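Local structure of iron-regulated ABC transporter siderophore-binding protein SirA (Staphylococcus aureus subsp. aureus, 3MWF) at residues Ser7-Ala11 with Met12-Glu16; Lys252-Asp255 with Ala256-Asn259. The protein binds the siderophore staphyloferrin B and probably hands it to an ABC transporter for iron uptake into the cell. All coordinates share one frame; numbering follows the deposited sequence.

Contact 1: Ser7-Ala11 with Met12-Glu16; sequences SIKHA and MGTTE
The imidazole of His10 lies back across the strand that follows it, bonded at both of its nitrogens. The firmer tie is at NE2, which donates to Thr15 OG1 (2.8 Å), the hydroxyl sitting at the ring edge, tilted 19° from its plane; the same OG1 also bonds to Thr107 O. Met12 N lies 3.2 Å from His10 ND1, which accepts its hydrogen in a longer, badly aligned bond, 36° out of the ring plane. Between the two, Gly13 O stands 3.3 Å above the plane, over the ring centre. A chi1 of 55° carries the ring over the backbone of the following strand, above Gly13, and together the two bonds restrict its rotation. All this happens on a two-stranded antiparallel hairpin closed by a type I turn from His10 to Gly13. Gly13 has a positive phi, where a CB would crowd the carbonyl O of Met12. Ile8 and Thr15 exchange backbone bonds as a hydrogen-bonded pair and share the His10 face, where Ile8 packs on Leu122 and Ala126 of helix 116-127. On the other face Ser7 OG meets Thr14 CG2 at 3.4 Å, while Lys9 runs alongside Thr14.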
loop_
_atom_site.group_PDB
_atom_site.type_symbol
_atom_site.label_atom_id
_atom_site.label_comp_id
_atom_site.label_asym_id
_atom_site.label_seq_id
_atom_site.Cartn_x
_atom_site.Cartn_y
_atom_site.Cartn_z
ATOM N N SER A 7 -26.682 -5.958 2.117
ATOM C CA SER A 7 -25.929 -7.205 2.051
ATOM C C SER A 7 -24.689 -7.014 1.185
ATOM O O SER A 7 -24.777 -6.548 0.045
ATOM C CB SER A 7 -26.797 -8.359 1.514
ATOM O OG SER A 7 -26.089 -9.592 1.536
ATOM N N ILE A 8 -23.531 -7.373 1.732
ATOM C CA ILE A 8 -22.269 -7.201 1.032
ATOM C C ILE A 8 -21.530 -8.521 0.833
ATOM O O ILE A 8 -21.305 -9.251 1.794
ATOM C CB ILE A 8 -21.365 -6.225 1.811
ATOM C CG1 ILE A 8 -21.978 -4.820 1.774
ATOM C CG2 ILE A 8 -19.936 -6.241 1.246
ATOM C CD1 ILE A 8 -21.289 -3.847 2.636
ATOM N N LYS A 9 -21.164 -8.814 -0.417
ATOM C CA LYS A 9 -20.302 -9.947 -0.754
ATOM C C LYS A 9 -18.835 -9.504 -0.676
ATOM O O LYS A 9 -18.458 -8.531 -1.322
ATOM C CB LYS A 9 -20.584 -10.412 -2.185
ATOM C CG LYS A 9 -21.748 -11.377 -2.333
ATOM C CD LYS A 9 -22.183 -11.469 -3.801
ATOM C CE LYS A 9 -23.107 -12.652 -4.080
ATOM N NZ LYS A 9 -24.363 -12.608 -3.283
ATOM N N HIS A 10 -18.008 -10.194 0.104
ATOM C CA HIS A 10 -16.625 -9.747 0.264
ATOM C C HIS A 10 -15.716 -10.959 0.334
ATOM O O HIS A 10 -16.166 -12.092 0.075
ATOM C CB HIS A 10 -16.502 -8.840 1.507
ATOM C CG HIS A 10 -17.005 -9.481 2.756
ATOM N ND1 HIS A 10 -16.229 -10.324 3.519
ATOM C CD2 HIS A 10 -18.219 -9.435 3.355
ATOM C CE1 HIS A 10 -16.942 -10.769 4.542
ATOM N NE2 HIS A 10 -18.154 -10.247 4.461
ATOM N N ALA A 11 -14.442 -10.747 0.667
ATOM C CA ALA A 11 -13.465 -11.827 0.573
ATOM C C ALA A 11 -13.699 -12.995 1.523
ATOM O O ALA A 11 -13.213 -14.091 1.273
ATOM C CB ALA A 11 -12.011 -11.268 0.738
ATOM N N MET A 12 -14.443 -12.764 2.603
ATOM C CA MET A 12 -14.643 -13.803 3.589
ATOM C C MET A 12 -16.081 -14.292 3.677
ATOM O O MET A 12 -16.427 -15.034 4.595
ATOM C CB MET A 12 -14.163 -13.336 4.961
ATOM C CG MET A 12 -12.666 -13.332 5.121
ATOM S SD MET A 12 -11.984 -15.002 5.016
ATOM C CE MET A 12 -12.646 -15.801 6.504
ATOM N N GLY A 13 -16.909 -13.898 2.726
ATOM C CA GLY A 13 -18.294 -14.378 2.709
ATOM C C GLY A 13 -19.270 -13.251 2.502
ATOM O O GLY A 13 -18.961 -12.274 1.823
ATOM N N THR A 14 -20.466 -13.405 3.075
ATOM C CA THR A 14 -21.514 -12.396 2.979
ATOM C C THR A 14 -21.822 -11.793 4.345
ATOM O O THR A 14 -21.947 -12.520 5.338
ATOM C CB THR A 14 -22.811 -13.044 2.420
ATOM O OG1 THR A 14 -22.544 -13.528 1.094
ATOM C CG2 THR A 14 -23.950 -12.059 2.396
ATOM N N THR A 15 -21.969 -10.468 4.380
ATOM C CA THR A 15 -22.259 -9.741 5.625
ATOM C C THR A 15 -23.458 -8.831 5.466
ATOM O O THR A 15 -23.529 -8.087 4.496
ATOM C CB THR A 15 -21.009 -8.918 6.093
ATOM O OG1 THR A 15 -19.997 -9.834 6.496
ATOM C CG2 THR A 15 -21.327 -8.019 7.282
ATOM N N GLU A 16 -24.382 -8.894 6.434
ATOM C CA GLU A 16 -25.540 -8.012 6.489
ATOM C C GLU A 16 -25.246 -6.842 7.415
ATOM O O GLU A 16 -24.926 -7.030 8.583
ATOM C CB GLU A 16 -26.802 -8.762 6.970
ATOM C CG GLU A 16 -28.084 -7.925 6.861
ATOM C CD GLU A 16 -29.290 -8.571 7.521
ATOM O OE1 GLU A 16 -29.729 -8.086 8.597
ATOM O OE2 GLU A 16 -29.804 -9.552 6.955
#

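Contact 2: Lys252-Asp255 with Ala256-Asn259; sequences KNLD and AVKN
Lys258 turns back over the chain that leads into its own helix, and its side chain passes the carbonyls of Leu254, Lys252 and Asn253. CB rests 3.6 Å from Leu254 O, the oxygen that also accepts the backbone hydrogen of Lys258 N in an almost straight bond of 3.0 Å. CG, anti to the carbonyl carbon (chi1 -75°), comes within 3.4 Å of Lys252 O. CD passes more loosely by the carbonyls of Lys252 and Asn253. A bend at chi3 (-65°) then swings CE to 3.4 Å from Asn253 O. At the tip, NZ donates to a water 3.0 Å away, and this water in turn donates to both Asn253 O and Asn253 OD1, tying the ammonium group to the backbone and side chain of Asn253. Asp255 lies side by side with Lys258, but Asp255 OD1 stays 4.0 Å from Lys258 NZ, too far for a salt bridge. Leu254 is the N-cap of the short helix 255-258; its side chain crosses that of Val257, with CB 3.8 Å from Val257 CG2, and is buried against Ile215 and Ile223. Asn219 OD1 accepts the N-H of Asp255, and Asn259 N, just past the helix, bonds to Asp255 O. The joint between the two helices is thus apolar where it faces strand 222-227 and polar where Lys258 lies. There the water carries the link across the bend, while the Asp255 carboxylate probably adds a weak attraction within the first turn of the helix.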
loop_
_atom_site.group_PDB
_atom_site.type_symbol
_atom_site.label_atom_id
_atom_site.label_comp_id
_atom_site.label_asym_id
_atom_site.label_seq_id
_atom_site.Cartn_x
_atom_site.Cartn_y
_atom_site.Cartn_z
ATOM N N LYS A 252 25.783 -3.087 -9.400
ATOM C CA LYS A 252 26.475 -2.123 -10.251
ATOM C C LYS A 252 26.237 -2.380 -11.743
ATOM O O LYS A 252 26.428 -1.489 -12.569
ATOM C CB LYS A 252 27.945 -2.105 -9.897
ATOM C CG LYS A 252 28.101 -1.622 -8.468
ATOM C CD LYS A 252 29.511 -1.702 -7.967
ATOM C CE LYS A 252 29.535 -1.223 -6.517
ATOM N NZ LYS A 252 28.459 -0.177 -6.261
ATOM N N ASN A 253 25.740 -3.570 -12.056
ATOM C CA ASN A 253 25.438 -3.928 -13.442
ATOM C C ASN A 253 23.989 -3.702 -13.862
ATOM O O ASN A 253 23.658 -3.798 -15.051
ATOM C CB ASN A 253 25.876 -5.355 -13.727
ATOM C CG ASN A 253 27.357 -5.442 -14.064
ATOM O OD1 ASN A 253 27.729 -5.436 -15.224
ATOM N ND2 ASN A 253 28.195 -5.453 -13.051
ATOM N N LEU A 254 23.126 -3.338 -12.909
ATOM C CA LEU A 254 21.760 -2.992 -13.257
ATOM C C LEU A 254 21.752 -1.785 -14.196
ATOM O O LEU A 254 22.524 -0.830 -13.999
ATOM C CB LEU A 254 20.928 -2.670 -12.000
ATOM C CG LEU A 254 20.739 -3.823 -11.021
ATOM C CD1 LEU A 254 20.183 -3.308 -9.690
ATOM C CD2 LEU A 254 19.783 -4.868 -11.598
ATOM N N ASP A 255 20.851 -1.804 -15.171
ATOM C CA ASP A 255 20.704 -0.687 -16.110
ATOM C C ASP A 255 20.471 0.638 -15.385
ATOM O O ASP A 255 21.132 1.642 -15.679
ATOM C CB ASP A 255 19.548 -0.925 -17.076
ATOM C CG ASP A 255 19.790 -2.102 -18.022
ATOM O OD1 ASP A 255 20.920 -2.600 -18.119
ATOM O OD2 ASP A 255 18.830 -2.529 -18.670
ATOM N N ALA A 256 19.516 0.673 -14.457
ATOM C CA ALA A 256 19.209 1.954 -13.817
ATOM C C ALA A 256 20.411 2.483 -13.008
ATOM O O ALA A 256 20.582 3.720 -12.882
ATOM C CB ALA A 256 17.943 1.855 -12.928
ATOM N N VAL A 257 21.197 1.567 -12.444
ATOM C CA VAL A 257 22.329 1.912 -11.584
ATOM C C VAL A 257 23.437 2.534 -12.449
ATOM O O VAL A 257 23.916 3.646 -12.155
ATOM C CB VAL A 257 22.839 0.707 -10.778
ATOM C CG1 VAL A 257 24.106 1.041 -10.000
ATOM C CG2 VAL A 257 21.771 0.252 -9.770
ATOM N N LYS A 258 23.758 1.849 -13.550
ATOM C CA LYS A 258 24.699 2.367 -14.568
ATOM C C LYS A 258 24.337 3.732 -15.108
ATOM O O LYS A 258 25.233 4.564 -15.371
ATOM C CB LYS A 258 24.806 1.373 -15.732
ATOM C CG LYS A 258 25.616 0.167 -15.367
ATOM C CD LYS A 258 25.869 -0.716 -16.582
ATOM C CE LYS A 258 24.600 -1.317 -17.146
ATOM N NZ LYS A 258 24.875 -1.970 -18.466
ATOM N N ASN A 259 23.040 3.977 -15.289
ATOM C CA ASN A 259 22.549 5.205 -15.888
ATOM C C ASN A 259 22.177 6.289 -14.883
ATOM O O ASN A 259 21.554 7.291 -15.257
ATOM C CB ASN A 259 21.351 4.905 -16.783
ATOM C CG ASN A 259 21.711 3.992 -17.949
ATOM O OD1 ASN A 259 22.877 3.941 -18.388
ATOM N ND2 ASN A 259 20.725 3.252 -18.442
HETATM O O HOH W 1 25.857 -4.464 -17.233
#

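The two contacts lie on opposite sides of the chain's centre, with nearest atoms about 35 Å apart, and share no elements. Contact 1 joins the strands of the N-terminal hairpin, set against strand 107-110 at the edge of the six-stranded sheet, and the side chain of Ala11 is about 12 Å from the bound staphyloferrin B; contact 2 joins two short helices beside strand 222-227 of the five-stranded sheet. Ile8 and Thr15 are buried in contact 1, Leu254 and Ala256 in contact 2, while Lys9, Thr14, Lys252, Asn253 and Lys258 are exposed. In contact 1 a side chain bonds directly to the neighbouring strand, whereas in contact 2 the ammonium group of Lys258 reaches Asn253 through a water.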